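PDB 3NQP: SusD superfamily protein from Bacteroides fragilis NCTC 9343, which probably binds glycans at the outer membrane for uptake, as other members of the SusD family do. Local coordinates for residues A429-N434 with R458-K463; V385-A390 with K404-V409; G281-N286 with Q315-N320; R359-Y364 with G375-Y380. All blocks are in the same frame, centred on the assembly; numbering follows the deposited sequence.

All four contacts fall within the SusD family region of the chain and follow one another without overlap, in the order 3, 4, 2, 1. Contacts 3 and 4 lie among loops and short strands, their centres about 15 Å apart and their nearest atoms about 4 Å apart. Contacts 2 and 1 belong to the helical part, again with centres about 15 Å apart. Strand 377-381 of contact 4 runs directly into helix 382-396 of contact 2, although the centres of contacts 4 and 2 are about 22 Å apart. Contacts 1 and 4 sit on opposite sides of the chain's centre. A 1,2-ethanediol, probably from crystallisation, lies about 4 Å from the Tyr405 side chain in contact 2.

Contact 1: A429-N434 with R458-K463; sequences ADFTTN and RMTLTK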
loop_
_atom_site.group_PDB
_atom_site.type_symbol
_atom_site.label_atom_id
_atom_site.label_comp_id
_atom_site.label_asym_id
_atom_site.label_seq_id
_atom_site.Cartn_x
_atom_site.Cartn_y
_atom_site.Cartn_z
ATOM N N ALA A 429 25.999 2.378 13.062
ATOM C CA ALA A 429 26.632 1.808 11.881
ATOM C C ALA A 429 26.113 0.403 11.504
ATOM O O ALA A 429 26.419 -0.131 10.432
ATOM C CB ALA A 429 28.174 1.764 12.080
ATOM N N ASP A 430 25.314 -0.180 12.378
ATOM C CA ASP A 430 24.810 -1.497 12.173
ATOM C C ASP A 430 23.669 -1.481 11.163
ATOM O O ASP A 430 22.527 -1.004 11.454
ATOM C CB ASP A 430 24.322 -2.069 13.501
ATOM C CG ASP A 430 23.980 -3.546 13.393
ATOM O OD1 ASP A 430 22.789 -3.893 13.357
ATOM O OD2 ASP A 430 24.905 -4.339 13.301
ATOM N N PHE A 431 23.966 -2.039 9.985
ATOM C CA PHE A 431 23.003 -2.096 8.901
ATOM C C PHE A 431 21.707 -2.757 9.347
ATOM O O PHE A 431 20.615 -2.270 9.046
ATOM C CB PHE A 431 23.563 -2.854 7.693
ATOM C CG PHE A 431 22.619 -2.893 6.521
ATOM C CD1 PHE A 431 21.590 -3.842 6.464
ATOM C CD2 PHE A 431 22.761 -1.997 5.470
ATOM C CE1 PHE A 431 20.688 -3.872 5.399
ATOM C CE2 PHE A 431 21.849 -2.031 4.382
ATOM C CZ PHE A 431 20.818 -2.986 4.359
ATOM N N THR A 432 21.816 -3.853 10.085
ATOM C CA THR A 432 20.641 -4.628 10.469
ATOM C C THR A 432 19.747 -3.789 11.380
ATOM O O THR A 432 18.518 -3.772 11.255
ATOM C CB THR A 432 21.025 -5.935 11.187
ATOM O OG1 THR A 432 21.820 -6.765 10.309
ATOM C CG2 THR A 432 19.765 -6.737 11.580
ATOM N N THR A 433 20.363 -3.105 12.332
ATOM C CA THR A 433 19.553 -2.349 13.322
ATOM C C THR A 433 18.784 -1.261 12.562
ATOM O O THR A 433 17.609 -1.037 12.817
ATOM C CB THR A 433 20.445 -1.748 14.393
ATOM O OG1 THR A 433 21.186 -2.801 14.989
ATOM C CG2 THR A 433 19.628 -0.975 15.526
ATOM N N ASN A 434 19.463 -0.579 11.633
ATOM C CA ASN A 434 18.864 0.437 10.800
ATOM C C ASN A 434 17.736 -0.114 9.925
ATOM O O ASN A 434 16.654 0.468 9.875
ATOM C CB ASN A 434 19.886 1.079 9.867
ATOM C CG ASN A 434 20.830 2.063 10.575
ATOM O OD1 ASN A 434 20.472 2.734 11.562
ATOM N ND2 ASN A 434 22.044 2.144 10.059
ATOM N N ARG A 458 11.586 -6.780 0.028
ATOM C CA ARG A 458 12.579 -5.847 -0.471
ATOM C C ARG A 458 13.707 -5.602 0.490
ATOM O O ARG A 458 14.866 -5.598 0.092
ATOM C CB ARG A 458 11.910 -4.520 -0.816
ATOM C CG ARG A 458 12.762 -3.506 -1.613
ATOM C CD ARG A 458 12.108 -2.113 -1.636
ATOM N NE ARG A 458 11.948 -1.599 -0.298
ATOM C CZ ARG A 458 10.802 -1.556 0.405
ATOM N NH1 ARG A 458 9.618 -1.949 -0.102
ATOM N NH2 ARG A 458 10.847 -1.139 1.650
HETATM N N MSE A 459 13.370 -5.425 1.767
HETATM C CA MSE A 459 14.386 -5.140 2.765
HETATM C C MSE A 459 15.160 -6.420 3.077
HETATM O O MSE A 459 14.665 -7.542 2.930
HETATM C CB MSE A 459 13.762 -4.515 4.030
HETATM C CG MSE A 459 12.991 -3.246 3.702
HETATM SE SE MSE A 459 12.313 -2.332 5.226
HETATM C CE MSE A 459 13.861 -1.277 5.637
ATOM N N THR A 460 16.415 -6.221 3.452
ATOM C CA THR A 460 17.367 -7.303 3.650
ATOM C C THR A 460 18.013 -7.223 5.037
ATOM O O THR A 460 18.126 -6.136 5.631
ATOM C CB THR A 460 18.477 -7.269 2.581
ATOM O OG1 THR A 460 19.185 -6.019 2.637
ATOM C CG2 THR A 460 17.911 -7.465 1.137
ATOM N N LEU A 461 18.487 -8.353 5.549
ATOM C CA LEU A 461 18.951 -8.380 6.920
ATOM C C LEU A 461 20.303 -7.650 7.009
ATOM O O LEU A 461 20.611 -7.021 8.016
ATOM C CB LEU A 461 19.054 -9.825 7.398
ATOM C CG LEU A 461 19.295 -10.046 8.887
ATOM C CD1 LEU A 461 17.981 -9.652 9.661
ATOM C CD2 LEU A 461 19.764 -11.514 9.110
ATOM N N THR A 462 21.111 -7.803 5.949
ATOM C CA THR A 462 22.391 -7.155 5.799
ATOM C C THR A 462 22.499 -6.616 4.368
ATOM O O THR A 462 21.695 -6.986 3.507
ATOM C CB THR A 462 23.562 -8.119 6.050
ATOM O OG1 THR A 462 23.439 -9.259 5.214
ATOM C CG2 THR A 462 23.596 -8.574 7.501
ATOM N N LYS A 463 23.467 -5.715 4.139
ATOM C CA LYS A 463 23.639 -5.117 2.834
ATOM C C LYS A 463 23.929 -6.239 1.887
ATOM O O LYS A 463 24.832 -6.990 2.107
ATOM C CB LYS A 463 24.803 -4.131 2.809
ATOM C CG LYS A 463 24.911 -3.364 1.469
ATOM C CD LYS A 463 25.925 -2.245 1.591
ATOM C CE LYS A 463 26.164 -1.575 0.249
ATOM N NZ LYS A 463 27.044 -2.375 -0.614
#
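Thr460 is the first residue of 458-463 to touch Phe431, where the loop after helix 452-458 meets the N-terminal turn of helix 431-445. Asp430 N-caps that helix, its OD1 taking Thr433 N and Thr433 OG1 from opposite faces of the carboxylate. Thr460 O lies in the plane of the Phe431 ring, at the edge, 3.4 Å from CE1. Thr460 OG1 reaches forward along the loop and donates to Thr462 O, at 2.8 Å. Leu461 O accepts the one hydrogen bond between the segments, from Thr432 OG1 at 2.6 Å, with the hydroxyl tilted 27° from the carbonyl plane. Leu461 sends its own CB away from the helix, but its CD1 comes round to within 3.9 Å of Thr432 CG2. Past Thr462, the backbone crosses the ring. Phe431 reaches it with CG anti to its backbone N (chi1 -178°). Lys463 N lies over the centre of one Phe431 face, and Lys463 CB makes a CH-pi contact with that face, 4.2 Å from the ring centroid.

Contact 2: V385-A390 with K404-V409; sequences VYLTLA and KYINLV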
loop_
_atom_site.group_PDB
_atom_site.type_symbol
_atom_site.label_atom_id
_atom_site.label_comp_id
_atom_site.label_asym_id
_atom_site.label_seq_id
_atom_site.Cartn_x
_atom_site.Cartn_y
_atom_site.Cartn_z
ATOM N N VAL A 385 7.883 8.942 1.729
ATOM C CA VAL A 385 9.031 9.447 0.970
ATOM C C VAL A 385 10.238 9.446 1.924
ATOM O O VAL A 385 11.322 8.923 1.604
ATOM C CB VAL A 385 8.774 10.820 0.277
ATOM C CG1 VAL A 385 10.039 11.297 -0.385
ATOM C CG2 VAL A 385 7.556 10.761 -0.752
ATOM N N TYR A 386 10.015 9.953 3.126
ATOM C CA TYR A 386 11.049 9.913 4.133
ATOM C C TYR A 386 11.591 8.513 4.470
ATOM O O TYR A 386 12.801 8.346 4.557
ATOM C CB TYR A 386 10.559 10.540 5.454
ATOM C CG TYR A 386 10.182 12.007 5.471
ATOM C CD1 TYR A 386 10.834 12.951 4.691
ATOM C CD2 TYR A 386 9.266 12.471 6.432
ATOM C CE1 TYR A 386 10.493 14.305 4.769
ATOM C CE2 TYR A 386 8.924 13.802 6.502
ATOM C CZ TYR A 386 9.562 14.714 5.695
ATOM O OH TYR A 386 9.220 16.016 5.790
ATOM N N LEU A 387 10.719 7.526 4.712
ATOM C CA LEU A 387 11.211 6.197 5.117
ATOM C C LEU A 387 11.837 5.442 3.936
ATOM O O LEU A 387 12.710 4.598 4.121
ATOM C CB LEU A 387 10.116 5.409 5.847
ATOM C CG LEU A 387 9.771 6.064 7.221
ATOM C CD1 LEU A 387 8.544 5.402 7.771
ATOM C CD2 LEU A 387 10.947 6.005 8.205
ATOM N N THR A 388 11.403 5.762 2.729
ATOM C CA THR A 388 12.000 5.214 1.523
ATOM C C THR A 388 13.442 5.795 1.342
ATOM O O THR A 388 14.386 5.053 1.016
ATOM C CB THR A 388 11.063 5.410 0.270
ATOM O OG1 THR A 388 9.725 4.923 0.545
ATOM C CG2 THR A 388 11.599 4.651 -0.924
ATOM N N LEU A 389 13.615 7.100 1.579
ATOM C CA LEU A 389 14.935 7.742 1.566
ATOM C C LEU A 389 15.796 7.241 2.707
ATOM O O LEU A 389 16.998 7.098 2.546
ATOM C CB LEU A 389 14.789 9.264 1.635
ATOM C CG LEU A 389 14.412 9.935 0.313
ATOM C CD1 LEU A 389 13.952 11.373 0.490
ATOM C CD2 LEU A 389 15.548 9.853 -0.660
ATOM N N ALA A 390 15.186 6.925 3.858
ATOM C CA ALA A 390 15.935 6.282 4.941
ATOM C C ALA A 390 16.539 4.927 4.493
ATOM O O ALA A 390 17.697 4.592 4.822
ATOM C CB ALA A 390 15.067 6.105 6.179
ATOM N N LYS A 404 17.870 10.554 10.880
ATOM C CA LYS A 404 17.141 11.790 10.619
ATOM C C LYS A 404 15.732 11.497 10.159
ATOM O O LYS A 404 14.776 12.083 10.640
ATOM C CB LYS A 404 17.869 12.654 9.579
ATOM C CG LYS A 404 17.174 13.962 9.137
ATOM C CD LYS A 404 17.976 14.684 8.047
ATOM C CE LYS A 404 17.874 13.960 6.678
ATOM N NZ LYS A 404 18.788 14.537 5.649
ATOM N N TYR A 405 15.605 10.655 9.156
ATOM C CA TYR A 405 14.281 10.413 8.570
ATOM C C TYR A 405 13.360 9.621 9.521
ATOM O O TYR A 405 12.171 9.902 9.608
ATOM C CB TYR A 405 14.447 9.671 7.262
ATOM C CG TYR A 405 14.908 10.569 6.143
ATOM C CD1 TYR A 405 14.144 11.654 5.752
ATOM C CD2 TYR A 405 16.078 10.323 5.450
ATOM C CE1 TYR A 405 14.539 12.475 4.674
ATOM C CE2 TYR A 405 16.473 11.147 4.378
ATOM C CZ TYR A 405 15.694 12.217 4.004
ATOM O OH TYR A 405 16.092 13.039 2.954
ATOM N N ILE A 406 13.903 8.623 10.220
ATOM C CA ILE A 406 13.126 7.916 11.250
ATOM C C ILE A 406 12.622 8.874 12.320
ATOM O O ILE A 406 11.467 8.810 12.719
ATOM C CB ILE A 406 13.924 6.788 11.931
ATOM C CG1 ILE A 406 14.172 5.638 10.948
ATOM C CG2 ILE A 406 13.176 6.256 13.190
ATOM C CD1 ILE A 406 15.235 4.595 11.476
ATOM N N ASN A 407 13.482 9.755 12.787
ATOM C CA ASN A 407 13.090 10.687 13.837
ATOM C C ASN A 407 12.116 11.777 13.387
ATOM O O ASN A 407 11.316 12.254 14.197
ATOM C CB ASN A 407 14.316 11.282 14.522
ATOM C CG ASN A 407 15.041 10.264 15.404
ATOM O OD1 ASN A 407 14.398 9.472 16.115
ATOM N ND2 ASN A 407 16.388 10.284 15.370
ATOM N N LEU A 408 12.173 12.187 12.125
ATOM C CA LEU A 408 11.151 13.066 11.593
ATOM C C LEU A 408 9.763 12.413 11.762
ATOM O O LEU A 408 8.843 13.035 12.265
ATOM C CB LEU A 408 11.372 13.343 10.100
ATOM C CG LEU A 408 12.311 14.494 9.775
ATOM C CD1 LEU A 408 12.668 14.484 8.254
ATOM C CD2 LEU A 408 11.733 15.851 10.240
ATOM N N VAL A 409 9.638 11.147 11.356
ATOM C CA VAL A 409 8.356 10.431 11.483
ATOM C C VAL A 409 7.974 10.191 12.935
ATOM O O VAL A 409 6.818 10.456 13.310
ATOM C CB VAL A 409 8.386 9.124 10.686
ATOM C CG1 VAL A 409 7.072 8.369 10.855
ATOM C CG2 VAL A 409 8.749 9.449 9.198
#
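A helical hairpin, helix 382-396 followed by helix 399-414, is packed here around two tyrosines. The segment axes approach to 8.6 Å and run nearly antiparallel, at 156°. Tyr405 CB is 3.4 Å from Tyr386 O and also touches Ala390 CB, while Leu389 CB sits over one face of the Tyr405 ring, off toward the rim. Lys404 CE, of the same helix, lies over the opposite face, also toward the rim. The Tyr386 and Tyr405 rings form an offset pair with planes 30° apart and little overlap; they meet through their CD1 atoms, at 3.7 Å. Leu408 CD1 makes a CH-pi contact over the centre of the Tyr386 ring, 4.0 Å from the centroid, and Val409 CG2 is at the edge of that ring. Leu387 and Val409 meet tip to tip, CG to CG2 at 4.1 Å. No hydrogen bond joins the segments. Helix 228-241 packs on Tyr386 and Leu389, and helix 431-445 on Leu387 and Val409. An antiparallel helix pair of this kind is consistent with the TPR-like helical scaffold of SusD proteins.

Contact 3: G281-N286 with Q315-N320; sequences GTFTYN and QTYEYN
Thr282 O accepts two backbone N-H groups in succession, Thr316 N at 2.9 Å and Tyr317 N at 3.2 Å. Both donors approach at similar C=O...N angles, 154° and 152°. The acceptor sits in a type I beta turn from Gly281 to Thr284, and a single beta bridge pairs Phe283 with Gln315. Two parts of the one long loop between strand 265-269 and helix 321-325 are thus joined. Within the turn, Thr284 OG1 donates to Gly281 O.

A water supports the link. It lies 2.7 Å from both Phe283 O and Tyr317 O, and accepts from Gln315 NE2. The extended Gln315 side chain passes Thr284 O, its CB 3.3 Å away, and its OE1 takes the backbone N of Asp61. Thr284 O is itself hydrogen-bonded to His357 ND1.

The apolar side is built on Phe283. Its chi1 of -75° puts CG beside the backbone N and swings the ring back over the other segment. Tyr317 CB makes a CH-pi contact over the centre of the Phe283 ring, 3.5 Å from the centroid. The Phe283 and Tyr317 rings are an offset pair, centroids 5.3 Å apart. Trp40 and Ile44 of helix 39-48 also pack on Phe283. The OH of Tyr317 bonds to Asn67, and that of Tyr319 to Glu48. At the edge of the Phe283 ring, near its plane, Tyr319 CE2 is 3.8 Å from Phe283 CE2.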
loop_
_atom_site.group_PDB
_atom_site.type_symbol
_atom_site.label_atom_id
_atom_site.label_comp_id
_atom_site.label_asym_id
_atom_site.label_seq_id
_atom_site.Cartn_x
_atom_site.Cartn_y
_atom_site.Cartn_z
ATOM N N GLY A 281 -15.067 -1.004 6.812
ATOM C CA GLY A 281 -15.955 -1.550 7.873
ATOM C C GLY A 281 -15.675 -2.981 8.279
ATOM O O GLY A 281 -16.081 -3.446 9.372
ATOM N N THR A 282 -14.991 -3.711 7.402
ATOM C CA THR A 282 -14.639 -5.107 7.663
ATOM C C THR A 282 -13.502 -5.315 8.649
ATOM O O THR A 282 -13.199 -6.462 8.979
ATOM C CB THR A 282 -14.268 -5.883 6.343
ATOM O OG1 THR A 282 -13.087 -5.345 5.774
ATOM C CG2 THR A 282 -15.422 -5.804 5.278
ATOM N N PHE A 283 -12.835 -4.240 9.090
ATOM C CA PHE A 283 -11.799 -4.340 10.137
ATOM C C PHE A 283 -12.372 -3.923 11.506
ATOM O O PHE A 283 -11.595 -3.623 12.418
ATOM C CB PHE A 283 -10.601 -3.415 9.864
ATOM C CG PHE A 283 -9.674 -3.883 8.771
ATOM C CD1 PHE A 283 -10.060 -3.854 7.451
ATOM C CD2 PHE A 283 -8.364 -4.248 9.069
ATOM C CE1 PHE A 283 -9.160 -4.274 6.452
ATOM C CE2 PHE A 283 -7.474 -4.647 8.079
ATOM C CZ PHE A 283 -7.866 -4.650 6.787
ATOM N N THR A 284 -13.699 -3.843 11.628
ATOM C CA THR A 284 -14.323 -3.295 12.853
ATOM C C THR A 284 -15.032 -4.358 13.716
ATOM O O THR A 284 -14.363 -5.228 14.313
ATOM C CB THR A 284 -15.223 -2.090 12.530
ATOM O OG1 THR A 284 -16.380 -2.478 11.767
ATOM C CG2 THR A 284 -14.407 -1.034 11.767
ATOM N N TYR A 285 -16.369 -4.287 13.795
ATOM C CA TYR A 285 -17.145 -5.274 14.493
ATOM C C TYR A 285 -18.605 -5.175 13.951
ATOM O O TYR A 285 -19.007 -4.179 13.301
ATOM C CB TYR A 285 -17.079 -5.048 16.002
ATOM C CG TYR A 285 -17.418 -3.623 16.340
ATOM C CD1 TYR A 285 -16.439 -2.634 16.291
ATOM C CD2 TYR A 285 -18.710 -3.251 16.656
ATOM C CE1 TYR A 285 -16.735 -1.304 16.562
ATOM C CE2 TYR A 285 -19.017 -1.889 16.949
ATOM C CZ TYR A 285 -18.032 -0.936 16.881
ATOM O OH TYR A 285 -18.322 0.400 17.123
ATOM N N ASN A 286 -19.357 -6.233 14.203
ATOM C CA ASN A 286 -20.734 -6.370 13.779
ATOM C C ASN A 286 -21.646 -6.082 14.978
ATOM O O ASN A 286 -21.823 -6.937 15.828
ATOM C CB ASN A 286 -20.931 -7.818 13.329
ATOM C CG ASN A 286 -22.235 -8.054 12.581
ATOM O OD1 ASN A 286 -23.270 -7.512 12.924
ATOM N ND2 ASN A 286 -22.176 -8.898 11.550
ATOM N N GLN A 315 -15.997 -7.999 11.415
ATOM C CA GLN A 315 -14.585 -8.221 11.697
ATOM C C GLN A 315 -14.120 -9.469 10.969
ATOM O O GLN A 315 -14.075 -10.574 11.516
ATOM C CB GLN A 315 -14.259 -8.314 13.198
ATOM C CG GLN A 315 -12.739 -8.109 13.417
ATOM C CD GLN A 315 -12.342 -8.044 14.853
ATOM O OE1 GLN A 315 -12.922 -8.742 15.674
ATOM N NE2 GLN A 315 -11.300 -7.244 15.171
ATOM N N THR A 316 -13.819 -9.252 9.702
ATOM C CA THR A 316 -13.318 -10.279 8.814
ATOM C C THR A 316 -11.861 -10.053 8.395
ATOM O O THR A 316 -11.317 -10.830 7.647
ATOM C CB THR A 316 -14.246 -10.432 7.540
ATOM O OG1 THR A 316 -14.505 -9.165 6.937
ATOM C CG2 THR A 316 -15.613 -11.085 7.938
ATOM N N TYR A 317 -11.237 -9.005 8.910
ATOM C CA TYR A 317 -9.802 -8.776 8.828
ATOM C C TYR A 317 -9.393 -8.216 10.188
ATOM O O TYR A 317 -10.039 -7.260 10.682
ATOM C CB TYR A 317 -9.423 -7.719 7.732
ATOM C CG TYR A 317 -9.787 -8.174 6.341
ATOM C CD1 TYR A 317 -11.063 -7.953 5.837
ATOM C CD2 TYR A 317 -8.897 -8.884 5.557
ATOM C CE1 TYR A 317 -11.447 -8.413 4.600
ATOM C CE2 TYR A 317 -9.267 -9.335 4.313
ATOM C CZ TYR A 317 -10.541 -9.087 3.824
ATOM O OH TYR A 317 -10.936 -9.568 2.604
ATOM N N GLU A 318 -8.380 -8.809 10.807
ATOM C CA GLU A 318 -7.936 -8.381 12.130
ATOM C C GLU A 318 -6.442 -8.577 12.339
ATOM O O GLU A 318 -5.920 -9.677 12.196
ATOM C CB GLU A 318 -8.624 -9.161 13.253
ATOM C CG GLU A 318 -8.353 -8.573 14.722
ATOM C CD GLU A 318 -9.112 -9.359 15.795
ATOM O OE1 GLU A 318 -9.850 -10.293 15.427
ATOM O OE2 GLU A 318 -9.016 -8.993 16.994
ATOM N N TYR A 319 -5.784 -7.527 12.802
ATOM C CA TYR A 319 -4.379 -7.636 13.149
ATOM C C TYR A 319 -4.184 -8.392 14.433
ATOM O O TYR A 319 -4.955 -8.248 15.393
ATOM C CB TYR A 319 -3.746 -6.267 13.274
ATOM C CG TYR A 319 -3.644 -5.563 11.949
ATOM C CD1 TYR A 319 -2.588 -5.817 11.099
ATOM C CD2 TYR A 319 -4.609 -4.661 11.546
ATOM C CE1 TYR A 319 -2.501 -5.192 9.844
ATOM C CE2 TYR A 319 -4.508 -3.986 10.288
ATOM C CZ TYR A 319 -3.448 -4.298 9.455
ATOM O OH TYR A 319 -3.318 -3.700 8.223
ATOM N N ASN A 320 -3.113 -9.181 14.473
ATOM C CA ASN A 320 -2.688 -9.836 15.713
ATOM C C ASN A 320 -2.536 -8.706 16.717
ATOM O O ASN A 320 -2.052 -7.626 16.372
ATOM C CB ASN A 320 -1.341 -10.487 15.461
ATOM C CG ASN A 320 -0.848 -11.293 16.606
ATOM O OD1 ASN A 320 -0.501 -10.749 17.662
ATOM N ND2 ASN A 320 -0.786 -12.620 16.413
HETATM O O HOH W 1 -9.900 -5.684 12.841
#

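Contact 4: R359-Y364 with G375-Y380; sequences RKNIGY and GDYIFY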
loop_
_atom_site.group_PDB
_atom_site.type_symbol
_atom_site.label_atom_id
_atom_site.label_comp_id
_atom_site.label_asym_id
_atom_site.label_seq_id
_atom_site.Cartn_x
_atom_site.Cartn_y
_atom_site.Cartn_z
ATOM N N ARG A 359 -9.831 1.964 13.287
ATOM C CA ARG A 359 -10.578 3.186 13.076
ATOM C C ARG A 359 -9.753 4.278 12.365
ATOM O O ARG A 359 -10.127 5.455 12.379
ATOM C CB ARG A 359 -11.087 3.707 14.425
ATOM C CG ARG A 359 -9.992 3.988 15.418
ATOM C CD ARG A 359 -10.537 4.828 16.587
ATOM N NE ARG A 359 -9.724 4.616 17.772
ATOM C CZ ARG A 359 -10.168 4.823 19.010
ATOM N NH1 ARG A 359 -11.405 5.263 19.167
ATOM N NH2 ARG A 359 -9.387 4.580 20.071
ATOM N N LYS A 360 -8.656 3.866 11.724
ATOM C CA LYS A 360 -7.708 4.771 11.078
ATOM C C LYS A 360 -8.332 5.626 10.002
ATOM O O LYS A 360 -7.976 6.798 9.879
ATOM C CB LYS A 360 -6.574 3.963 10.434
ATOM C CG LYS A 360 -5.377 4.820 9.953
ATOM C CD LYS A 360 -4.175 3.945 9.577
ATOM C CE LYS A 360 -3.059 4.768 8.938
ATOM N NZ LYS A 360 -1.813 3.983 8.817
ATOM N N ASN A 361 -9.232 5.038 9.216
ATOM C CA ASN A 361 -9.681 5.643 7.946
ATOM C C ASN A 361 -11.101 5.147 7.589
ATOM O O ASN A 361 -11.340 4.596 6.535
ATOM C CB ASN A 361 -8.642 5.328 6.853
ATOM C CG ASN A 361 -8.897 6.039 5.543
ATOM O OD1 ASN A 361 -9.369 7.188 5.517
ATOM N ND2 ASN A 361 -8.525 5.377 4.436
ATOM N N ILE A 362 -12.024 5.286 8.543
ATOM C CA ILE A 362 -13.413 4.797 8.392
ATOM C C ILE A 362 -14.412 5.923 8.071
ATOM O O ILE A 362 -15.620 5.816 8.351
ATOM C CB ILE A 362 -13.858 3.926 9.606
ATOM C CG1 ILE A 362 -13.723 4.674 10.939
ATOM C CG2 ILE A 362 -13.039 2.628 9.640
ATOM C CD1 ILE A 362 -14.665 4.113 12.128
ATOM N N GLY A 363 -13.928 6.999 7.459
ATOM C CA GLY A 363 -14.853 8.026 6.885
ATOM C C GLY A 363 -15.555 8.873 7.948
ATOM O O GLY A 363 -14.902 9.359 8.859
ATOM N N TYR A 364 -16.876 9.006 7.861
ATOM C CA TYR A 364 -17.630 9.820 8.846
ATOM C C TYR A 364 -19.053 9.345 9.012
ATOM O O TYR A 364 -19.513 8.449 8.304
ATOM C CB TYR A 364 -17.606 11.304 8.438
ATOM C CG TYR A 364 -18.131 11.558 7.036
ATOM C CD1 TYR A 364 -19.444 11.219 6.672
ATOM C CD2 TYR A 364 -17.305 12.116 6.056
ATOM C CE1 TYR A 364 -19.911 11.438 5.380
ATOM C CE2 TYR A 364 -17.768 12.352 4.769
ATOM C CZ TYR A 364 -19.064 11.990 4.429
ATOM O OH TYR A 364 -19.484 12.192 3.136
ATOM N N GLY A 375 -13.437 7.157 3.485
ATOM C CA GLY A 375 -12.023 7.494 3.648
ATOM C C GLY A 375 -11.253 7.270 2.335
ATOM O O GLY A 375 -11.462 6.268 1.676
ATOM N N ASP A 376 -10.407 8.205 1.926
ATOM C CA ASP A 376 -9.683 8.035 0.655
ATOM C C ASP A 376 -8.580 7.004 0.846
ATOM O O ASP A 376 -8.049 6.843 1.964
ATOM C CB ASP A 376 -9.033 9.351 0.205
ATOM C CG ASP A 376 -10.014 10.321 -0.490
ATOM O OD1 ASP A 376 -11.218 9.985 -0.633
ATOM O OD2 ASP A 376 -9.536 11.437 -0.882
ATOM N N TYR A 377 -8.246 6.276 -0.222
ATOM C CA TYR A 377 -7.134 5.311 -0.144
ATOM C C TYR A 377 -5.815 5.985 -0.582
ATOM O O TYR A 377 -5.574 6.183 -1.782
ATOM C CB TYR A 377 -7.473 4.039 -0.978
ATOM C CG TYR A 377 -7.940 2.863 -0.142
ATOM C CD1 TYR A 377 -8.941 3.009 0.814
ATOM C CD2 TYR A 377 -7.324 1.626 -0.235
ATOM C CE1 TYR A 377 -9.337 1.946 1.588
ATOM C CE2 TYR A 377 -7.695 0.579 0.568
ATOM C CZ TYR A 377 -8.687 0.727 1.470
ATOM O OH TYR A 377 -9.006 -0.336 2.276
ATOM N N ILE A 378 -4.976 6.359 0.385
ATOM C CA ILE A 378 -3.734 7.108 0.078
ATOM C C ILE A 378 -2.738 6.095 -0.422
ATOM O O ILE A 378 -2.527 5.082 0.256
ATOM C CB ILE A 378 -3.153 7.790 1.349
ATOM C CG1 ILE A 378 -4.212 8.725 1.942
ATOM C CG2 ILE A 378 -1.776 8.460 1.010
ATOM C CD1 ILE A 378 -3.938 9.315 3.320
ATOM N N PHE A 379 -2.180 6.325 -1.615
ATOM C CA PHE A 379 -1.129 5.500 -2.167
ATOM C C PHE A 379 0.253 6.070 -1.840
ATOM O O PHE A 379 1.141 5.310 -1.515
ATOM C CB PHE A 379 -1.274 5.376 -3.695
ATOM C CG PHE A 379 -2.370 4.461 -4.140
ATOM C CD1 PHE A 379 -3.210 3.816 -3.249
ATOM C CD2 PHE A 379 -2.568 4.276 -5.490
ATOM C CE1 PHE A 379 -4.206 2.954 -3.715
ATOM C CE2 PHE A 379 -3.546 3.419 -5.958
ATOM C CZ PHE A 379 -4.360 2.763 -5.090
ATOM N N TYR A 380 0.439 7.390 -1.936
ATOM C CA TYR A 380 1.713 8.013 -1.544
ATOM C C TYR A 380 1.445 9.228 -0.671
ATOM O O TYR A 380 0.652 10.072 -1.072
ATOM C CB TYR A 380 2.503 8.488 -2.739
ATOM C CG TYR A 380 2.873 7.414 -3.690
ATOM C CD1 TYR A 380 3.784 6.417 -3.304
ATOM C CD2 TYR A 380 2.309 7.335 -4.951
ATOM C CE1 TYR A 380 4.146 5.425 -4.132
ATOM C CE2 TYR A 380 2.684 6.295 -5.827
ATOM C CZ TYR A 380 3.599 5.337 -5.398
ATOM O OH TYR A 380 4.025 4.295 -6.205
HETATM O O HOH W 2 -13.558 4.567 4.761
HETATM O O HOH W 3 -7.391 8.664 4.013
#
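Asn361 spans the gap between the two segments with one amide, and it does so against a glycine. Its OD1 packs directly on that residue, 3.3 Å from Gly375 CA. Its ND2 donates to Asp376 O at 2.9 Å, with an N-H...O angle of 156°. The donor comes from above the carbonyl plane, 41° out of it. CG is anti to the backbone N of Asn361 (chi1 -173°), which carries the amide across to segment 375-380.

Two waters also bridge the segments. One donates to Asn361 O and accepts from Gly375 N, at 2.8 Å and 2.9 Å respectively. A second water lies within hydrogen-bonding distance of both Asn361 OD1 and Asp376 O.

The contact joins the loop after strand 351-358 to the start of strand 377-381, which pairs antiparallel with strand 265-269. Further along that strand, Phe379 and Tyr380 both face Phe267 in a classic beta bulge. Phe255 of helix 251-255 packs on Asn361. The Asp376 carboxylate forms salt bridges with Lys260 and Arg270. The backbones come close at the glycines, with Gly363 CA 3.8 Å from Gly375 N.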